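Local coordinates for protein carboxylesterase (Ferroplasma acidiphilum, PDB 3WJ2) that hydrolyses carboxylic esters, probably through the nucleophile chemistry common to esterases of the alpha/beta-hydrolase fold, at residues D132-I137 against L167-G172; K19-M24 against R33-E38. All coordinates share one frame; numbering follows the deposited sequence.

In the fold
Contact 1 and contact 2 lie on opposite sides of the chain's centre, their centres about 34 Å apart and their nearest atoms about 18 Å apart. In sequence, contact 2 closes within the first forty residues, before the strands of the central sheet begin, and contact 1 then joins two helices that alternate with those strands. Helix 157-172 follows strand 150-155 through a turn whose GxSxG sequence, with Ser156 in the middle, fits a nucleophile elbow. Contact 1 is therefore at the far end of the probable nucleophile helix, whereas contact 2 joins the turn after helix 12-20 to helix 29-43; N-terminal helices contribute to the cap in related esterases, and probably do here.

Contact 1. Residues D132-I137 against L167-G172; sequences DSFHYI and LKCRDG
His135 and Phe134 converge on the sulfur of Cys169, joining two helices of the alpha/beta-hydrolase fold. Helix 125-139 belongs to the beta-alpha-beta crossover between the parallel strands 109-113 and 150-155, which flank strand 78-82 in the sheet, and helix 157-172 leads on from strand 150-155. The backbones stay well apart, with the CA atoms of His135 and Cys169 separated by 9.3 Å, so side chains bridge the gap.

Followed outward, His135 leaves the helix with CB pointed toward the neighbouring helix. Its CG sits anti to the carbonyl carbon (chi1 -77°), which directs the imidazole toward Cys169. One ring face takes the edge of Phe134, whose CD2 stands 3.7 Å above the imidazole plane, over its centre. Farther out, His135 CE1 comes within 4.0 Å of Cys169 SG, and at the tip His135 NE2 approaches the same sulfur at 3.4 Å. The sulfur lies oblique to the ring, 65° off its normal.

Phe134 supplies the apolar part. Its sulfur-aromatic contact with Cys169 SG is again oblique, 58° off the ring normal. The same phenyl touches Leu80 and Tyr82 of strand 78-82, so the Phe134 ring packs on the sheet and on helix 157-172 at once. His135 also has Tyr131 edge-to-face. Within the phenyl, the CD2-CE2 bond does the touching: Phe134 CD2 and Phe134 CE2 are each 4.1 Å from Cys169 SG.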
loop_
_atom_site.group_PDB
_atom_site.type_symbol
_atom_site.label_atom_id
_atom_site.label_comp_id
_atom_site.label_asym_id
_atom_site.label_seq_id
_atom_site.Cartn_x
_atom_site.Cartn_y
_atom_site.Cartn_z
ATOM N N ASP B 132 -9.755 -36.208 -5.910
ATOM C CA ASP B 132 -10.274 -37.475 -6.456
ATOM C C ASP B 132 -11.101 -37.249 -7.713
ATOM O O ASP B 132 -10.983 -38.081 -8.658
ATOM C CB ASP B 132 -11.078 -38.234 -5.401
ATOM C CG ASP B 132 -10.200 -38.784 -4.287
ATOM O OD1 ASP B 132 -8.934 -38.963 -4.408
ATOM O OD2 ASP B 132 -10.791 -39.114 -3.243
ATOM N N SER B 133 -11.893 -36.140 -7.804
ATOM C CA SER B 133 -12.693 -35.972 -9.011
ATOM C C SER B 133 -11.809 -35.681 -10.219
ATOM O O SER B 133 -12.112 -36.074 -11.331
ATOM C CB SER B 133 -13.859 -34.926 -8.874
ATOM O OG SER B 133 -13.291 -33.643 -8.543
ATOM N N PHE B 134 -10.674 -34.910 -10.013
ATOM C CA PHE B 134 -9.769 -34.627 -11.088
ATOM C C PHE B 134 -9.223 -35.965 -11.620
ATOM O O PHE B 134 -9.226 -36.162 -12.824
ATOM C CB PHE B 134 -8.633 -33.666 -10.600
ATOM C CG PHE B 134 -7.490 -33.640 -11.594
ATOM C CD1 PHE B 134 -7.676 -33.078 -12.864
ATOM C CD2 PHE B 134 -6.287 -34.336 -11.311
ATOM C CE1 PHE B 134 -6.647 -33.129 -13.855
ATOM C CE2 PHE B 134 -5.292 -34.383 -12.322
ATOM C CZ PHE B 134 -5.503 -33.823 -13.568
ATOM N N HIS B 135 -8.768 -36.784 -10.677
ATOM C CA HIS B 135 -8.166 -38.047 -11.161
ATOM C C HIS B 135 -9.193 -38.950 -11.761
ATOM O O HIS B 135 -8.897 -39.651 -12.779
ATOM C CB HIS B 135 -7.334 -38.695 -10.047
ATOM C CG HIS B 135 -6.010 -38.030 -9.842
ATOM N ND1 HIS B 135 -4.976 -38.088 -10.764
ATOM C CD2 HIS B 135 -5.609 -37.167 -8.880
ATOM C CE1 HIS B 135 -3.964 -37.360 -10.315
ATOM N NE2 HIS B 135 -4.313 -36.806 -9.160
ATOM N N TYR B 136 -10.406 -38.961 -11.238
ATOM C CA TYR B 136 -11.489 -39.794 -11.835
ATOM C C TYR B 136 -11.780 -39.382 -13.268
ATOM O O TYR B 136 -11.828 -40.261 -14.192
ATOM C CB TYR B 136 -12.707 -39.690 -10.949
ATOM C CG TYR B 136 -13.945 -40.485 -11.370
ATOM C CD1 TYR B 136 -14.357 -41.593 -10.678
ATOM C CD2 TYR B 136 -14.792 -39.947 -12.332
ATOM C CE1 TYR B 136 -15.576 -42.225 -11.031
ATOM C CE2 TYR B 136 -15.982 -40.550 -12.674
ATOM C CZ TYR B 136 -16.365 -41.695 -12.013
ATOM O OH TYR B 136 -17.634 -42.276 -12.350
ATOM N N ILE B 137 -12.001 -38.082 -13.486
ATOM C CA ILE B 137 -12.281 -37.620 -14.829
ATOM C C ILE B 137 -11.102 -37.777 -15.754
ATOM O O ILE B 137 -11.283 -38.138 -16.939
ATOM C CB ILE B 137 -12.852 -36.180 -14.820
ATOM C CG1 ILE B 137 -14.173 -36.238 -14.055
ATOM C CG2 ILE B 137 -13.136 -35.711 -16.270
ATOM C CD1 ILE B 137 -14.642 -34.841 -13.473
ATOM N N LEU B 167 -1.052 -29.107 -5.651
ATOM C CA LEU B 167 0.091 -29.382 -4.744
ATOM C C LEU B 167 0.144 -30.881 -4.445
ATOM O O LEU B 167 1.227 -31.498 -4.411
ATOM C CB LEU B 167 -0.122 -28.685 -3.395
ATOM C CG LEU B 167 0.312 -27.251 -3.404
ATOM C CD1 LEU B 167 -0.096 -26.602 -2.113
ATOM C CD2 LEU B 167 1.972 -27.137 -3.494
ATOM N N LYS B 168 -1.002 -31.519 -4.208
ATOM C CA LYS B 168 -0.953 -32.978 -3.892
ATOM C C LYS B 168 -0.563 -33.809 -5.130
ATOM O O LYS B 168 0.177 -34.856 -5.012
ATOM C CB LYS B 168 -2.326 -33.430 -3.322
ATOM C CG LYS B 168 -2.269 -34.946 -2.954
ATOM C CD LYS B 168 -3.474 -35.451 -2.184
ATOM C CE LYS B 168 -3.430 -37.057 -2.234
ATOM N NZ LYS B 168 -4.548 -37.432 -1.204
ATOM N N CYS B 169 -1.015 -33.448 -6.328
ATOM C CA CYS B 169 -0.564 -34.103 -7.589
ATOM C C CYS B 169 0.937 -33.977 -7.667
ATOM O O CYS B 169 1.601 -35.023 -7.948
ATOM C CB CYS B 169 -1.178 -33.446 -8.861
ATOM S SG CYS B 169 -2.973 -33.710 -8.993
ATOM N N ARG B 170 1.456 -32.826 -7.286
ATOM C CA ARG B 170 2.928 -32.607 -7.444
ATOM C C ARG B 170 3.613 -33.509 -6.444
ATOM O O ARG B 170 4.616 -34.277 -6.827
ATOM C CB ARG B 170 3.192 -31.094 -7.253
ATOM C CG ARG B 170 4.645 -30.595 -7.629
ATOM C CD ARG B 170 5.631 -31.005 -6.555
ATOM N NE ARG B 170 5.257 -30.653 -5.165
ATOM C CZ ARG B 170 5.270 -29.420 -4.644
ATOM N NH1 ARG B 170 5.668 -28.386 -5.404
ATOM N NH2 ARG B 170 4.917 -29.228 -3.381
ATOM N N ASP B 171 3.117 -33.487 -5.218
ATOM C CA ASP B 171 3.765 -34.282 -4.131
ATOM C C ASP B 171 3.750 -35.757 -4.447
ATOM O O ASP B 171 4.787 -36.458 -4.185
ATOM C CB ASP B 171 3.058 -34.016 -2.829
ATOM C CG ASP B 171 3.260 -32.606 -2.332
ATOM O OD1 ASP B 171 4.234 -31.934 -2.752
ATOM O OD2 ASP B 171 2.522 -32.173 -1.418
ATOM N N GLY B 172 2.667 -36.256 -4.997
ATOM C CA GLY B 172 2.537 -37.702 -5.267
ATOM C C GLY B 172 3.106 -38.161 -6.589
ATOM O O GLY B 172 2.952 -39.349 -6.890
#

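Contact 2. Residues K19-M24 against R33-E38; sequences KSAGDM and RNFLDE
The Met24 and Phe35 side chains cross at about a right angle, a Met-aromatic contact between two N-terminal parts of the chain. Met24 SD is the main bump: it comes 3.8 Å from Phe35 CE2 and 3.9 Å from Phe35 CD2, beside the CD2-CE2 bond and oblique to the ring, 51° off its normal.

The bend at chi3 (-58°) turns the methyl aside, and Met24 CE then settles in the notch between Phe35 and Leu36, 4.2 Å from Phe35 CE2 and 4.3 Å from Leu36 CD2. Ala21 CB adds a smaller, looser bump, 4.4 Å from Phe35 CE2. The turn after helix 12-20, where Gly22 has a positive phi of 76°, helps bring Ala21 and Met24 to the same ring.

Neighbouring residues tie the pair into the fold. Asp23 forms a salt bridge with Lys208 of helix 207-217, and Leu36 packs on Phe89. Such N-terminal helices form part of the cap in related esterases, and this contact probably belongs to a similar element. Its chemistry is entirely apolar and sulfur-aromatic, implying that shape and dispersion, without directional polar bonds, hold these side chains together at the surface.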
loop_
_atom_site.group_PDB
_atom_site.type_symbol
_atom_site.label_atom_id
_atom_site.label_comp_id
_atom_site.label_asym_id
_atom_site.label_seq_id
_atom_site.Cartn_x
_atom_site.Cartn_y
_atom_site.Cartn_z
ATOM N N LYS B 19 -24.902 -5.420 4.080
ATOM C CA LYS B 19 -25.132 -4.704 5.333
ATOM C C LYS B 19 -26.555 -5.017 5.918
ATOM O O LYS B 19 -26.738 -5.223 7.134
ATOM C CB LYS B 19 -24.939 -3.215 5.018
ATOM C CG LYS B 19 -25.282 -2.233 6.142
ATOM C CD LYS B 19 -25.312 -0.739 5.599
ATOM C CE LYS B 19 -25.188 0.295 6.762
ATOM N NZ LYS B 19 -26.346 0.294 7.702
ATOM N N SER B 20 -27.510 -5.089 5.020
ATOM C CA SER B 20 -28.904 -5.251 5.503
ATOM C C SER B 20 -29.137 -6.635 6.138
ATOM O O SER B 20 -30.101 -6.833 6.932
ATOM C CB SER B 20 -29.858 -4.946 4.389
ATOM O OG SER B 20 -29.947 -5.992 3.497
ATOM N N ALA B 21 -28.301 -7.626 5.800
ATOM C CA ALA B 21 -28.539 -8.948 6.345
ATOM C C ALA B 21 -28.011 -9.108 7.752
ATOM O O ALA B 21 -28.354 -10.073 8.396
ATOM C CB ALA B 21 -27.949 -10.090 5.358
ATOM N N GLY B 22 -27.134 -8.182 8.186
ATOM C CA GLY B 22 -26.592 -8.125 9.536
ATOM C C GLY B 22 -25.536 -9.218 9.690
ATOM O O GLY B 22 -25.126 -9.813 8.704
ATOM N N ASP B 23 -25.206 -9.483 10.947
ATOM C CA ASP B 23 -24.181 -10.452 11.362
ATOM C C ASP B 23 -24.729 -11.867 11.342
ATOM O O ASP B 23 -25.520 -12.248 12.182
ATOM C CB ASP B 23 -23.774 -10.063 12.774
ATOM C CG ASP B 23 -22.673 -10.944 13.372
ATOM O OD1 ASP B 23 -22.304 -11.975 12.790
ATOM O OD2 ASP B 23 -22.223 -10.590 14.489
ATOM N N MET B 24 -24.350 -12.643 10.344
ATOM C CA MET B 24 -24.872 -14.012 10.263
ATOM C C MET B 24 -23.990 -15.103 10.902
ATOM O O MET B 24 -24.230 -16.300 10.725
ATOM C CB MET B 24 -25.235 -14.294 8.831
ATOM C CG MET B 24 -26.548 -13.576 8.545
ATOM S SD MET B 24 -27.193 -13.911 6.945
ATOM C CE MET B 24 -25.791 -13.364 5.892
ATOM N N ARG B 33 -26.911 -21.706 4.755
ATOM C CA ARG B 33 -26.765 -22.261 3.414
ATOM C C ARG B 33 -28.056 -22.068 2.636
ATOM O O ARG B 33 -28.057 -21.639 1.519
ATOM C CB ARG B 33 -26.441 -23.751 3.537
ATOM C CG ARG B 33 -26.360 -24.532 2.169
ATOM C CD ARG B 33 -26.112 -25.991 2.362
ATOM N NE ARG B 33 -24.802 -26.168 3.000
ATOM C CZ ARG B 33 -24.587 -26.823 4.129
ATOM N NH1 ARG B 33 -25.604 -27.449 4.805
ATOM N NH2 ARG B 33 -23.350 -26.886 4.659
ATOM N N ASN B 34 -29.177 -22.450 3.262
ATOM C CA ASN B 34 -30.457 -22.232 2.628
ATOM C C ASN B 34 -30.680 -20.743 2.282
ATOM O O ASN B 34 -31.073 -20.420 1.161
ATOM C CB ASN B 34 -31.543 -22.706 3.607
ATOM C CG ASN B 34 -32.908 -22.126 3.274
ATOM O OD1 ASN B 34 -33.366 -21.068 3.811
ATOM N ND2 ASN B 34 -33.521 -22.752 2.322
ATOM N N PHE B 35 -30.414 -19.855 3.232
ATOM C CA PHE B 35 -30.590 -18.459 2.971
ATOM C C PHE B 35 -29.750 -17.989 1.805
ATOM O O PHE B 35 -30.218 -17.354 0.909
ATOM C CB PHE B 35 -30.276 -17.633 4.215
ATOM C CG PHE B 35 -30.371 -16.153 3.974
ATOM C CD1 PHE B 35 -31.641 -15.533 3.768
ATOM C CD2 PHE B 35 -29.226 -15.355 3.974
ATOM C CE1 PHE B 35 -31.726 -14.181 3.551
ATOM C CE2 PHE B 35 -29.313 -13.968 3.743
ATOM C CZ PHE B 35 -30.562 -13.382 3.555
ATOM N N LEU B 36 -28.464 -18.322 1.826
ATOM C CA LEU B 36 -27.622 -17.760 0.820
ATOM C C LEU B 36 -27.864 -18.425 -0.551
ATOM O O LEU B 36 -27.855 -17.699 -1.594
ATOM C CB LEU B 36 -26.150 -17.887 1.273
ATOM C CG LEU B 36 -25.780 -17.086 2.537
ATOM C CD1 LEU B 36 -24.304 -17.523 2.955
ATOM C CD2 LEU B 36 -25.835 -15.582 2.216
ATOM N N ASP B 37 -28.138 -19.743 -0.591
ATOM C CA ASP B 37 -28.303 -20.359 -1.903
ATOM C C ASP B 37 -29.657 -19.919 -2.519
ATOM O O ASP B 37 -29.715 -19.638 -3.701
ATOM C CB ASP B 37 -28.291 -21.881 -1.864
ATOM C CG ASP B 37 -26.889 -22.485 -1.525
ATOM O OD1 ASP B 37 -25.934 -21.700 -1.627
ATOM O OD2 ASP B 37 -26.904 -23.703 -1.151
ATOM N N GLU B 38 -30.699 -19.904 -1.677
ATOM C CA GLU B 38 -32.034 -19.552 -2.210
ATOM C C GLU B 38 -32.128 -18.070 -2.559
ATOM O O GLU B 38 -32.708 -17.726 -3.603
ATOM C CB GLU B 38 -33.170 -20.025 -1.300
ATOM C CG GLU B 38 -33.234 -21.544 -1.010
ATOM C CD GLU B 38 -33.542 -22.458 -2.252
ATOM O OE1 GLU B 38 -33.959 -21.933 -3.321
ATOM O OE2 GLU B 38 -33.307 -23.699 -2.165
#